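Local coordinates for protein monovalent Na+/H+ antiporter subunit D (PDB 7D3U) that forms one membrane-embedded subunit of the multi-subunit Mrp complex, a bacterial sodium-proton pump that exchanges sodium ions for protons across the cell membrane, at residues F279-M283 against G309-V315; F318-L323 against N561-P565; L323-F328 against S555-A559. One frame throughout, in Å; residues are numbered along the deposited sequence.

Interaction 1 of 3, residues F279-M283 against G309-V315; sequences FSATM and GYILLGV
Phe279 fits as a knob into a hole made by Gly309, Leu312, Leu313 and Val315 on the neighbouring helix. Its CB lies against the backbone, 3.6 Å from Gly309 O. With CG anti to its own carbonyl carbon (chi1 -58°), the ring runs out along helix 296-316 and turns one face to Leu312. Leu312 CB stands almost exactly over the ring centre, 3.4 Å from the centroid, as a CH-pi contact on that face. Further out, the rim atom Phe279 CE1 meets Leu312 CD1 at 3.5 Å. The same ring is touched by bound dodecyl maltoside.

One turn on, Met283 reaches across to Tyr310. Its CG passes the backbone N of Tyr310 at 3.4 Å, and its SD then sits over the middle of the tyrosine ring, 3.6 Å from the centroid, in a Met-aromatic contact. The bend at chi3 carries the methyl CE past the ring to Leu313 CD2, at 3.8 Å. Tyr310 OH, at the far end of that ring, hydrogen-bonds Ala411 O of helix 405-430. Between the two aromatic contacts Thr282 CG2 rests on Gly309 CA, where a side chain would probably run into helix 272-292. The segment axes approach to 8.1 Å at 161°, the near-antiparallel packing of a transmembrane helical hairpin with a glycine at its closest point, here inside the antiporter fold shared with complex I.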
loop_
_atom_site.group_PDB
_atom_site.type_symbol
_atom_site.label_atom_id
_atom_site.label_comp_id
_atom_site.label_asym_id
_atom_site.label_seq_id
_atom_site.Cartn_x
_atom_site.Cartn_y
_atom_site.Cartn_z
ATOM N N PHE A 279 -3.838 -5.443 -15.229
ATOM C CA PHE A 279 -2.806 -4.447 -14.986
ATOM C C PHE A 279 -2.950 -3.236 -15.899
ATOM O O PHE A 279 -2.608 -2.122 -15.491
ATOM C CB PHE A 279 -1.428 -5.088 -15.128
ATOM C CG PHE A 279 -1.213 -6.249 -14.199
ATOM C CD1 PHE A 279 -1.862 -6.304 -12.978
ATOM C CD2 PHE A 279 -0.370 -7.289 -14.545
ATOM C CE1 PHE A 279 -1.674 -7.368 -12.123
ATOM C CE2 PHE A 279 -0.178 -8.357 -13.692
ATOM C CZ PHE A 279 -0.830 -8.393 -12.480
ATOM N N SER A 280 -3.479 -3.408 -17.113
ATOM C CA SER A 280 -3.792 -2.240 -17.928
ATOM C C SER A 280 -4.950 -1.454 -17.327
ATOM O O SER A 280 -4.919 -0.215 -17.294
ATOM C CB SER A 280 -4.112 -2.668 -19.359
ATOM O OG SER A 280 -4.788 -3.911 -19.380
ATOM N N ALA A 281 -5.974 -2.155 -16.834
ATOM C CA ALA A 281 -7.043 -1.474 -16.118
ATOM C C ALA A 281 -6.510 -0.745 -14.894
ATOM O O ALA A 281 -7.006 0.329 -14.551
ATOM C CB ALA A 281 -8.128 -2.471 -15.719
ATOM N N THR A 282 -5.499 -1.306 -14.232
ATOM C CA THR A 282 -4.879 -0.615 -13.107
ATOM C C THR A 282 -4.181 0.656 -13.566
ATOM O O THR A 282 -4.410 1.737 -13.012
ATOM C CB THR A 282 -3.893 -1.537 -12.395
ATOM O OG1 THR A 282 -4.548 -2.763 -12.052
ATOM C CG2 THR A 282 -3.385 -0.881 -11.129
ATOM N N MET A 283 -3.318 0.541 -14.579
ATOM C CA MET A 283 -2.635 1.713 -15.120
ATOM C C MET A 283 -3.621 2.814 -15.476
ATOM O O MET A 283 -3.330 4.001 -15.297
ATOM C CB MET A 283 -1.817 1.328 -16.352
ATOM C CG MET A 283 -0.647 0.418 -16.066
ATOM S SD MET A 283 0.421 0.231 -17.502
ATOM C CE MET A 283 -0.771 -0.291 -18.727
ATOM N N GLY A 309 0.347 -0.903 -11.420
ATOM C CA GLY A 309 -0.158 -1.513 -12.640
ATOM C C GLY A 309 0.882 -1.532 -13.743
ATOM O O GLY A 309 0.936 -2.467 -14.545
ATOM N N TYR A 310 1.713 -0.491 -13.803
ATOM C CA TYR A 310 2.800 -0.449 -14.779
ATOM C C TYR A 310 3.799 -1.576 -14.542
ATOM O O TYR A 310 4.187 -2.284 -15.476
ATOM C CB TYR A 310 3.516 0.899 -14.708
ATOM C CG TYR A 310 3.127 1.889 -15.775
ATOM C CD1 TYR A 310 3.766 1.897 -17.004
ATOM C CD2 TYR A 310 2.141 2.833 -15.543
ATOM C CE1 TYR A 310 3.422 2.804 -17.975
ATOM C CE2 TYR A 310 1.792 3.745 -16.508
ATOM C CZ TYR A 310 2.434 3.726 -17.723
ATOM O OH TYR A 310 2.083 4.638 -18.688
ATOM N N ILE A 311 4.238 -1.739 -13.294
ATOM C CA ILE A 311 5.275 -2.720 -12.981
ATOM C C ILE A 311 4.770 -4.131 -13.239
ATOM O O ILE A 311 5.411 -4.919 -13.943
ATOM C CB ILE A 311 5.746 -2.557 -11.526
ATOM C CG1 ILE A 311 6.310 -1.161 -11.299
ATOM C CG2 ILE A 311 6.784 -3.601 -11.198
ATOM C CD1 ILE A 311 6.476 -0.822 -9.850
ATOM N N LEU A 312 3.618 -4.473 -12.661
ATOM C CA LEU A 312 3.081 -5.820 -12.805
ATOM C C LEU A 312 2.803 -6.178 -14.254
ATOM O O LEU A 312 2.724 -7.366 -14.580
ATOM C CB LEU A 312 1.808 -5.968 -11.978
ATOM C CG LEU A 312 2.050 -6.276 -10.505
ATOM C CD1 LEU A 312 0.739 -6.367 -9.747
ATOM C CD2 LEU A 312 2.855 -7.552 -10.356
ATOM N N LEU A 313 2.651 -5.184 -15.130
ATOM C CA LEU A 313 2.541 -5.479 -16.552
ATOM C C LEU A 313 3.787 -6.184 -17.065
ATOM O O LEU A 313 3.720 -6.931 -18.046
ATOM C CB LEU A 313 2.294 -4.192 -17.336
ATOM C CG LEU A 313 1.883 -4.354 -18.795
ATOM C CD1 LEU A 313 0.593 -5.141 -18.885
ATOM C CD2 LEU A 313 1.732 -2.997 -19.452
ATOM N N GLY A 314 4.929 -5.968 -16.411
ATOM C CA GLY A 314 6.146 -6.648 -16.816
ATOM C C GLY A 314 6.076 -8.152 -16.650
ATOM O O GLY A 314 6.765 -8.889 -17.360
ATOM N N VAL A 315 5.254 -8.631 -15.715
ATOM C CA VAL A 315 5.073 -10.070 -15.558
ATOM C C VAL A 315 3.944 -10.601 -16.435
ATOM O O VAL A 315 3.889 -11.813 -16.688
ATOM C CB VAL A 315 4.825 -10.448 -14.086
ATOM C CG1 VAL A 315 3.544 -9.827 -13.573
ATOM C CG2 VAL A 315 4.782 -11.956 -13.929
#

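Interaction 2 of 3, residues F318-L323 against N561-P565; sequences FGPIGL and NLYDP
Gly319 and Tyr563 mark the closest backbone approach, 5.9 Å between their CA atoms, where the turn entering helix 320-350 faces an irregular loop. The tyrosine does most of the work from the loop side. Its CG lies between backbone N and carbonyl carbon (chi1 68°), which turns the ring back over the start of the helix. There Pro320 CB covers one face as a CH-pi contact, 4.2 Å from the ring centroid, and Pro320 CA lies 3.6 Å from Tyr563 CD2. At the root of the same side chain, Leu323 CD1 packs on Tyr563 CB at 3.7 Å. The loop is the C-terminal connection between helices 549-559 and 566-572, with Pro565 as N-cap of the latter, so the contact seats this linker on the N-terminal end of helix 320-350. Were Tyr563 an alanine, Pro320 would probably lose the ring it packs on, and a gap would be likely to open beside Gly319. Leu323 CD1 also touches Leu562 CB at 3.7 Å and lies over one face of the Phe318 ring, offset toward the rim. Phe318 CZ, at the ring edge, lies 3.6 Å from Leu562 O, which is near the ring plane.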
loop_
_atom_site.group_PDB
_atom_site.type_symbol
_atom_site.label_atom_id
_atom_site.label_comp_id
_atom_site.label_asym_id
_atom_site.label_seq_id
_atom_site.Cartn_x
_atom_site.Cartn_y
_atom_site.Cartn_z
ATOM N N PHE A 318 5.561 -11.848 -19.925
ATOM C CA PHE A 318 6.630 -12.750 -19.511
ATOM C C PHE A 318 7.576 -13.067 -20.659
ATOM O O PHE A 318 7.147 -13.328 -21.786
ATOM C CB PHE A 318 6.029 -14.038 -18.953
ATOM C CG PHE A 318 6.845 -14.660 -17.863
ATOM C CD1 PHE A 318 6.667 -14.280 -16.547
ATOM C CD2 PHE A 318 7.789 -15.625 -18.154
ATOM C CE1 PHE A 318 7.415 -14.851 -15.542
ATOM C CE2 PHE A 318 8.540 -16.199 -17.154
ATOM C CZ PHE A 318 8.352 -15.811 -15.847
ATOM N N GLY A 319 8.870 -13.043 -20.360
ATOM C CA GLY A 319 9.896 -13.246 -21.349
ATOM C C GLY A 319 11.175 -12.543 -20.949
ATOM O O GLY A 319 11.261 -11.924 -19.885
ATOM N N PRO A 320 12.201 -12.628 -21.797
ATOM C CA PRO A 320 13.469 -11.966 -21.461
ATOM C C PRO A 320 13.363 -10.453 -21.420
ATOM O O PRO A 320 14.093 -9.813 -20.656
ATOM C CB PRO A 320 14.420 -12.435 -22.572
ATOM C CG PRO A 320 13.748 -13.618 -23.198
ATOM C CD PRO A 320 12.284 -13.376 -23.059
ATOM N N ILE A 321 12.475 -9.860 -22.213
ATOM C CA ILE A 321 12.388 -8.407 -22.301
ATOM C C ILE A 321 11.336 -7.849 -21.355
ATOM O O ILE A 321 11.561 -6.825 -20.703
ATOM C CB ILE A 321 12.112 -7.993 -23.758
ATOM C CG1 ILE A 321 13.063 -8.726 -24.702
ATOM C CG2 ILE A 321 12.255 -6.494 -23.916
ATOM C CD1 ILE A 321 12.741 -8.532 -26.162
ATOM N N GLY A 322 10.175 -8.501 -21.272
ATOM C CA GLY A 322 9.125 -8.010 -20.397
ATOM C C GLY A 322 9.524 -8.040 -18.935
ATOM O O GLY A 322 9.258 -7.093 -18.191
ATOM N N LEU A 323 10.178 -9.119 -18.506
ATOM C CA LEU A 323 10.615 -9.212 -17.117
ATOM C C LEU A 323 11.698 -8.188 -16.809
ATOM O O LEU A 323 11.710 -7.600 -15.722
ATOM C CB LEU A 323 11.111 -10.623 -16.816
ATOM C CG LEU A 323 10.039 -11.682 -16.583
ATOM C CD1 LEU A 323 10.662 -13.058 -16.614
ATOM C CD2 LEU A 323 9.340 -11.442 -15.260
ATOM N N ASN A 561 16.788 -14.883 -13.917
ATOM C CA ASN A 561 16.468 -15.781 -12.820
ATOM C C ASN A 561 14.979 -16.070 -12.717
ATOM O O ASN A 561 14.569 -16.839 -11.843
ATOM C CB ASN A 561 16.972 -15.195 -11.501
ATOM C CG ASN A 561 18.478 -15.209 -11.399
ATOM O OD1 ASN A 561 19.144 -16.043 -12.013
ATOM N ND2 ASN A 561 19.027 -14.281 -10.629
ATOM N N LEU A 562 14.163 -15.468 -13.579
ATOM C CA LEU A 562 12.722 -15.670 -13.573
ATOM C C LEU A 562 12.224 -16.395 -14.814
ATOM O O LEU A 562 11.436 -17.336 -14.699
ATOM C CB LEU A 562 12.003 -14.323 -13.430
ATOM C CG LEU A 562 12.333 -13.523 -12.171
ATOM C CD1 LEU A 562 11.512 -12.252 -12.114
ATOM C CD2 LEU A 562 12.100 -14.365 -10.935
ATOM N N TYR A 563 12.662 -15.989 -16.006
ATOM C CA TYR A 563 12.271 -16.710 -17.210
ATOM C C TYR A 563 13.067 -17.992 -17.407
ATOM O O TYR A 563 12.864 -18.680 -18.413
ATOM C CB TYR A 563 12.391 -15.809 -18.448
ATOM C CG TYR A 563 13.791 -15.408 -18.874
ATOM C CD1 TYR A 563 14.654 -16.319 -19.472
ATOM C CD2 TYR A 563 14.232 -14.102 -18.721
ATOM C CE1 TYR A 563 15.923 -15.947 -19.870
ATOM C CE2 TYR A 563 15.497 -13.721 -19.120
ATOM C CZ TYR A 563 16.338 -14.647 -19.692
ATOM O OH TYR A 563 17.598 -14.270 -20.090
ATOM N N ASP A 564 13.958 -18.327 -16.475
ATOM C CA ASP A 564 14.726 -19.571 -16.531
ATOM C C ASP A 564 15.125 -19.946 -15.113
ATOM O O ASP A 564 16.280 -19.786 -14.706
ATOM C CB ASP A 564 15.952 -19.413 -17.429
ATOM C CG ASP A 564 16.550 -20.741 -17.837
ATOM O OD1 ASP A 564 17.015 -21.486 -16.949
ATOM O OD2 ASP A 564 16.553 -21.042 -19.049
ATOM N N PRO A 565 14.181 -20.456 -14.326
ATOM C CA PRO A 565 14.455 -20.690 -12.905
ATOM C C PRO A 565 15.154 -22.011 -12.643
ATOM O O PRO A 565 15.195 -22.474 -11.500
ATOM C CB PRO A 565 13.057 -20.666 -12.285
ATOM C CG PRO A 565 12.194 -21.234 -13.353
ATOM C CD PRO A 565 12.792 -20.802 -14.676
#

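Interaction 3 of 3, residues L323-F328 against S555-A559; sequences LTAGIF and SGTAA
Thr324 pushes its methyl into the backbone of the opposing helix at Gly556: Thr324 CG2 comes within 3.4 Å of Gly556 N and also touches Ser555. A chi1 of -46° sets OG1 beside the backbone N and CG2 anti to it, which aims the methyl at that glycine while OG1 bends back to hydrogen-bond Pro320 O in its own helix. On its other flank, Ala559 CB is the bump from the second helix. It drops into the shallow hollow between Thr324 OG1, at 3.5 Å, and Leu323 CB, at 3.6 Å. This is a small-residue helix crossing, with serine, glycine and two alanines on one side, and the short axes pass 8.1 Å apart at 121°. It brings the last turn of helix 549-559, far along the sequence, against the first turns of helix 320-350. One turn along, Ile327 supplies the next bump: its CD1 lodges between Ala558 CB, at 3.8 Å, and the backbone N of Ala559. Ser555 fills the dip beside Phe328, with OG 3.5 Å from Phe328 CB and lying at the edge of the ring, in its plane. That hydroxyl is hydrogen-bonded to Leu551 O, so toward Phe328 it serves as packing, and the phenylalanine ring goes on to touch helix 387-401.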
loop_
_atom_site.group_PDB
_atom_site.type_symbol
_atom_site.label_atom_id
_atom_site.label_comp_id
_atom_site.label_asym_id
_atom_site.label_seq_id
_atom_site.Cartn_x
_atom_site.Cartn_y
_atom_site.Cartn_z
ATOM N N LEU A 323 10.178 -9.119 -18.506
ATOM C CA LEU A 323 10.615 -9.212 -17.117
ATOM C C LEU A 323 11.698 -8.188 -16.809
ATOM O O LEU A 323 11.710 -7.600 -15.722
ATOM C CB LEU A 323 11.111 -10.623 -16.816
ATOM C CG LEU A 323 10.039 -11.682 -16.583
ATOM C CD1 LEU A 323 10.662 -13.058 -16.614
ATOM C CD2 LEU A 323 9.340 -11.442 -15.260
ATOM N N THR A 324 12.619 -7.964 -17.748
ATOM C CA THR A 324 13.640 -6.941 -17.554
ATOM C C THR A 324 13.010 -5.563 -17.413
ATOM O O THR A 324 13.366 -4.790 -16.514
ATOM C CB THR A 324 14.624 -6.956 -18.721
ATOM O OG1 THR A 324 15.011 -8.306 -19.005
ATOM C CG2 THR A 324 15.851 -6.127 -18.393
ATOM N N ALA A 325 12.068 -5.240 -18.301
ATOM C CA ALA A 325 11.371 -3.964 -18.212
ATOM C C ALA A 325 10.640 -3.829 -16.885
ATOM O O ALA A 325 10.698 -2.778 -16.243
ATOM C CB ALA A 325 10.398 -3.813 -19.379
ATOM N N GLY A 326 9.962 -4.891 -16.448
ATOM C CA GLY A 326 9.216 -4.816 -15.204
ATOM C C GLY A 326 10.107 -4.656 -13.987
ATOM O O GLY A 326 9.782 -3.904 -13.067
ATOM N N ILE A 327 11.253 -5.337 -13.972
ATOM C CA ILE A 327 12.152 -5.231 -12.828
ATOM C C ILE A 327 12.801 -3.855 -12.786
ATOM O O ILE A 327 12.905 -3.233 -11.717
ATOM C CB ILE A 327 13.201 -6.354 -12.871
ATOM C CG1 ILE A 327 12.532 -7.707 -12.637
ATOM C CG2 ILE A 327 14.282 -6.114 -11.836
ATOM C CD1 ILE A 327 13.449 -8.880 -12.859
ATOM N N PHE A 328 13.252 -3.354 -13.940
ATOM C CA PHE A 328 13.801 -2.004 -13.978
ATOM C C PHE A 328 12.751 -0.981 -13.574
ATOM O O PHE A 328 13.055 -0.016 -12.867
ATOM C CB PHE A 328 14.349 -1.692 -15.369
ATOM C CG PHE A 328 14.967 -0.330 -15.483
ATOM C CD1 PHE A 328 16.299 -0.132 -15.175
ATOM C CD2 PHE A 328 14.218 0.753 -15.902
ATOM C CE1 PHE A 328 16.868 1.120 -15.280
ATOM C CE2 PHE A 328 14.783 2.005 -16.007
ATOM C CZ PHE A 328 16.109 2.188 -15.696
ATOM N N SER A 555 18.971 -5.583 -14.129
ATOM C CA SER A 555 17.587 -5.996 -14.328
ATOM C C SER A 555 17.500 -7.177 -15.285
ATOM O O SER A 555 16.680 -8.078 -15.090
ATOM C CB SER A 555 16.759 -4.824 -14.843
ATOM O OG SER A 555 16.684 -3.797 -13.872
ATOM N N GLY A 556 18.347 -7.200 -16.314
ATOM C CA GLY A 556 18.381 -8.352 -17.200
ATOM C C GLY A 556 18.885 -9.601 -16.506
ATOM O O GLY A 556 18.358 -10.695 -16.717
ATOM N N THR A 557 19.902 -9.455 -15.653
ATOM C CA THR A 557 20.407 -10.607 -14.916
ATOM C C THR A 557 19.402 -11.093 -13.879
ATOM O O THR A 557 19.388 -12.282 -13.542
ATOM C CB THR A 557 21.735 -10.268 -14.244
ATOM O OG1 THR A 557 22.526 -9.465 -15.127
ATOM C CG2 THR A 557 22.497 -11.537 -13.914
ATOM N N ALA A 558 18.557 -10.198 -13.366
ATOM C CA ALA A 558 17.504 -10.615 -12.449
ATOM C C ALA A 558 16.359 -11.288 -13.191
ATOM O O ALA A 558 15.780 -12.260 -12.695
ATOM C CB ALA A 558 16.990 -9.416 -11.654
ATOM N N ALA A 559 16.019 -10.782 -14.378
ATOM C CA ALA A 559 15.017 -11.439 -15.206
ATOM C C ALA A 559 15.481 -12.819 -15.644
ATOM O O ALA A 559 14.665 -13.741 -15.755
ATOM C CB ALA A 559 14.696 -10.575 -16.424
#

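Interactions 2 and 3 are close neighbours, their centres about 7 Å apart; they share Leu323, and Leu562 CD1 meets Ile327 CD1 at 4.0 Å between them. Together they set the end of helix 549-559 across the beginning of helix 320-350 and the following loop against its N-terminal end. In sequence, interaction 3 falls within the span between the two segments of interaction 2. Interaction 1 comes earlier and pairs helices 272-292 and 296-316; its centre is about 15 to 16 Å from the other two. Helix 296-316 leads into helix 320-350, and Ile311 CG2 packs on Gly326 O at 3.5 Å. Contact by contact, these three helices are thus linked to the C-terminal part of the chain.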